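Local atomic coordinates of hypothetical protein BT_3535 (Bacteroides thetaiotaomicron VPI-5482, PDB entry 3KNY), a protein that is of unknown function, built from two domains, and probably exported as a lipoprotein. Residues A[124-129]-A[145-150]. Sequence-based numbering, arbitrary orientation.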
ATOM      1  N   GLU A 124     -11.646 -16.014  -8.005  1.00 60.47           N
ATOM      2  CA  GLU A 124     -11.714 -15.993  -6.513  1.00 60.62           C
ATOM      3  C   GLU A 124     -12.149 -14.643  -5.922  1.00 57.16           C
ATOM      4  O   GLU A 124     -12.011 -13.619  -6.558  1.00 56.68           O
ATOM      5  CB  GLU A 124     -10.369 -16.435  -5.900  1.00 61.95           C
ATOM      6  CG  GLU A 124      -9.171 -16.434  -6.878  1.00 65.90           C
ATOM      7  CD  GLU A 124      -7.823 -16.507  -6.186  1.00 70.98           C
ATOM      8  OE1 GLU A 124      -7.778 -16.775  -4.959  1.00 71.98           O
ATOM      9  OE2 GLU A 124      -6.808 -16.273  -6.882  1.00 71.39           O
ATOM     10  N   TYR A 125     -12.659 -14.666  -4.694  1.00 54.80           N
ATOM     11  CA  TYR A 125     -13.250 -13.490  -4.050  1.00 53.45           C
ATOM     12  C   TYR A 125     -12.469 -13.035  -2.818  1.00 50.67           C
ATOM     13  O   TYR A 125     -12.565 -13.662  -1.758  1.00 51.60           O
ATOM     14  CB  TYR A 125     -14.688 -13.811  -3.635  1.00 54.80           C
ATOM     15  CG  TYR A 125     -15.729 -13.366  -4.635  1.00 64.57           C
ATOM     16  CD1 TYR A 125     -16.001 -11.998  -4.812  1.00 68.24           C
ATOM     17  CD2 TYR A 125     -16.458 -14.302  -5.395  1.00 67.46           C
ATOM     18  CE1 TYR A 125     -16.953 -11.568  -5.727  1.00 72.74           C
ATOM     19  CE2 TYR A 125     -17.420 -13.883  -6.317  1.00 68.83           C
ATOM     20  CZ  TYR A 125     -17.665 -12.513  -6.477  1.00 74.83           C
ATOM     21  OH  TYR A 125     -18.615 -12.072  -7.383  1.00 78.56           O
ATOM     22  N   LYS A 126     -11.753 -11.915  -2.932  1.00 46.49           N
ATOM     23  CA  LYS A 126     -10.804 -11.509  -1.899  1.00 43.50           C
ATOM     24  C   LYS A 126     -10.989 -10.090  -1.349  1.00 42.39           C
ATOM     25  O   LYS A 126     -11.431  -9.204  -2.053  1.00 43.02           O
ATOM     26  CB  LYS A 126      -9.372 -11.623  -2.458  1.00 43.73           C
ATOM     27  CG  LYS A 126      -9.065 -12.902  -3.255  1.00 42.75           C
ATOM     28  CD  LYS A 126      -7.612 -13.388  -3.109  1.00 38.81           C
ATOM     29  CE  LYS A 126      -6.603 -12.594  -3.898  1.00 42.78           C
ATOM     30  NZ  LYS A 126      -5.194 -12.925  -3.484  1.00 35.31           N
ATOM     31  N   THR A 127     -10.603  -9.894  -0.087  1.00 41.35           N
ATOM     32  CA  THR A 127     -10.443  -8.577   0.513  1.00 41.23           C
ATOM     33  C   THR A 127      -8.971  -8.274   0.744  1.00 41.42           C
ATOM     34  O   THR A 127      -8.206  -9.145   1.103  1.00 45.00           O
ATOM     35  CB  THR A 127     -11.144  -8.473   1.862  1.00 40.05           C
ATOM     36  OG1 THR A 127     -12.471  -8.984   1.738  1.00 46.08           O
ATOM     37  CG2 THR A 127     -11.243  -7.022   2.295  1.00 36.78           C
ATOM     38  N   ASN A 128      -8.572  -7.034   0.529  1.00 39.94           N
ATOM     39  CA  ASN A 128      -7.231  -6.593   0.848  1.00 39.93           C
ATOM     40  C   ASN A 128      -7.370  -5.152   1.287  1.00 38.92           C
ATOM     41  O   ASN A 128      -8.390  -4.529   1.098  1.00 39.19           O
ATOM     42  CB  ASN A 128      -6.273  -6.742  -0.351  1.00 42.38           C
ATOM     43  CG  ASN A 128      -4.776  -6.488   0.012  1.00 46.88           C
ATOM     44  OD1 ASN A 128      -4.035  -5.870  -0.763  1.00 47.95           O
ATOM     45  ND2 ASN A 128      -4.343  -6.965   1.186  1.00 41.52           N
ATOM     46  N   GLY A 129      -6.344  -4.627   1.910  1.00 39.21           N
ATOM     47  CA  GLY A 129      -6.437  -3.351   2.567  1.00 38.44           C
ATOM     48  C   GLY A 129      -5.093  -2.705   2.566  1.00 37.66           C
ATOM     49  O   GLY A 129      -4.129  -3.256   2.098  1.00 37.91           O
ATOM     50  N   VAL A 145     -10.693  -3.066   0.162  1.00 25.77           N
ATOM     51  CA  VAL A 145     -11.202  -3.292  -1.192  1.00 26.15           C
ATOM     52  C   VAL A 145     -11.626  -4.727  -1.291  1.00 27.97           C
ATOM     53  O   VAL A 145     -10.898  -5.612  -0.849  1.00 30.34           O
ATOM     54  CB  VAL A 145     -10.093  -3.108  -2.250  1.00 25.19           C
ATOM     55  CG1 VAL A 145     -10.618  -3.425  -3.600  1.00 25.88           C
ATOM     56  CG2 VAL A 145      -9.572  -1.691  -2.225  1.00 28.13           C
ATOM     57  N   THR A 146     -12.786  -4.969  -1.883  1.00 29.96           N
ATOM     58  CA  THR A 146     -13.232  -6.329  -2.145  1.00 31.61           C
ATOM     59  C   THR A 146     -13.266  -6.496  -3.630  1.00 32.20           C
ATOM     60  O   THR A 146     -13.744  -5.618  -4.323  1.00 33.93           O
ATOM     61  CB  THR A 146     -14.598  -6.591  -1.552  1.00 32.57           C
ATOM     62  OG1 THR A 146     -14.468  -6.583  -0.130  1.00 32.03           O
ATOM     63  CG2 THR A 146     -15.119  -7.944  -1.986  1.00 37.29           C
ATOM     64  N   TYR A 147     -12.767  -7.624  -4.121  1.00 33.19           N
ATOM     65  CA  TYR A 147     -12.656  -7.838  -5.550  1.00 33.29           C
ATOM     66  C   TYR A 147     -12.718  -9.299  -5.946  1.00 36.50           C
ATOM     67  O   TYR A 147     -12.622 -10.199  -5.106  1.00 35.24           O
ATOM     68  CB  TYR A 147     -11.348  -7.235  -6.065  1.00 32.43           C
ATOM     69  CG  TYR A 147     -10.081  -7.754  -5.393  1.00 33.48           C
ATOM     70  CD1 TYR A 147      -9.663  -7.257  -4.158  1.00 34.65           C
ATOM     71  CD2 TYR A 147      -9.282  -8.713  -6.006  1.00 31.24           C
ATOM     72  CE1 TYR A 147      -8.495  -7.725  -3.543  1.00 32.59           C
ATOM     73  CE2 TYR A 147      -8.103  -9.179  -5.405  1.00 29.77           C
ATOM     74  CZ  TYR A 147      -7.725  -8.684  -4.173  1.00 31.59           C
ATOM     75  OH  TYR A 147      -6.583  -9.142  -3.581  1.00 28.29           O
ATOM     76  N   LYS A 148     -12.879  -9.508  -7.250  1.00 39.21           N
ATOM     77  CA  LYS A 148     -12.859 -10.823  -7.844  1.00 40.77           C
ATOM     78  C   LYS A 148     -11.646 -10.886  -8.762  1.00 41.19           C
ATOM     79  O   LYS A 148     -11.441 -10.013  -9.603  1.00 40.23           O
ATOM     80  CB  LYS A 148     -14.136 -11.040  -8.638  1.00 43.82           C
ATOM     81  CG  LYS A 148     -14.699 -12.446  -8.531  1.00 46.61           C
ATOM     82  CD  LYS A 148     -15.857 -12.660  -9.497  1.00 49.82           C
ATOM     83  CE  LYS A 148     -15.396 -12.512 -10.950  1.00 50.52           C
ATOM     84  NZ  LYS A 148     -16.219 -13.351 -11.865  1.00 46.77           N
ATOM     85  N   LYS A 149     -10.815 -11.896  -8.567  1.00 43.61           N
ATOM     86  CA  LYS A 149      -9.628 -12.080  -9.390  1.00 46.64           C
ATOM     87  C   LYS A 149      -9.860 -13.308 -10.274  1.00 49.72           C
ATOM     88  O   LYS A 149     -10.376 -14.324  -9.806  1.00 49.06           O
ATOM     89  CB  LYS A 149      -8.380 -12.266  -8.514  1.00 45.90           C
ATOM     90  CG  LYS A 149      -7.085 -12.434  -9.310  1.00 46.63           C
ATOM     91  CD  LYS A 149      -5.879 -12.623  -8.397  1.00 49.11           C
ATOM     92  CE  LYS A 149      -4.703 -13.273  -9.133  1.00 49.62           C
ATOM     93  NZ  LYS A 149      -4.900 -14.747  -9.233  1.00 51.01           N
ATOM     94  N   SER A 150      -9.514 -13.196 -11.554  1.00 52.71           N
ATOM     95  CA  SER A 150      -9.575 -14.336 -12.469  1.00 54.43           C
ATOM     96  C   SER A 150      -8.276 -14.382 -13.303  1.00 57.29           C
ATOM     97  O   SER A 150      -7.373 -13.542 -13.116  1.00 57.59           O
ATOM     98  CB  SER A 150     -10.823 -14.252 -13.346  1.00 52.24           C
ATOM     99  OG  SER A 150     -10.719 -13.172 -14.247  1.00 51.85           O
TER
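Glu124 pairs with Lys149 through two backbone hydrogen bonds, Glu124 N to Lys149 O and Lys149 N to Glu124 O, and their side chains run side by side to a weak salt bridge, Glu124 OE2 to Lys149 NZ 3.4 Å; the same ammonium also meets Glu71 of helix 66-84. On the other face of the sheet, in a non-hydrogen-bonded pair, the Tyr125 ring lies against the aliphatic part of Lys148, whose CG sits over the ring centre, 3.6 Å from the centroid. Lys126 and Tyr147 exchange backbone bonds, Lys126 N to Tyr147 O and Tyr147 N to Lys126 O, both 2.9 Å. With chi1 at 57°, CG of Tyr147 stands between its backbone N and carbonyl carbon, and the ring leans across the strand so that Lys126 CB covers one face, offset toward the rim. Tyr147 OH and Lys126 NZ both bind the C-terminal carboxylate of Pro218, and NZ also bonds to Asp99 O. With an alanine in place of Tyr147, Lys126 CB would probably lose its ring cover and that carboxylate one partner. Beyond the non-hydrogen-bonded pair Thr127 and Thr146, Asn128 and Val145 again share two backbone bonds. Such alternation of hydrogen-bonded and non-hydrogen-bonded pairs marks an antiparallel beta hairpin, strands 124-134 and 140-149, within a three-stranded sheet.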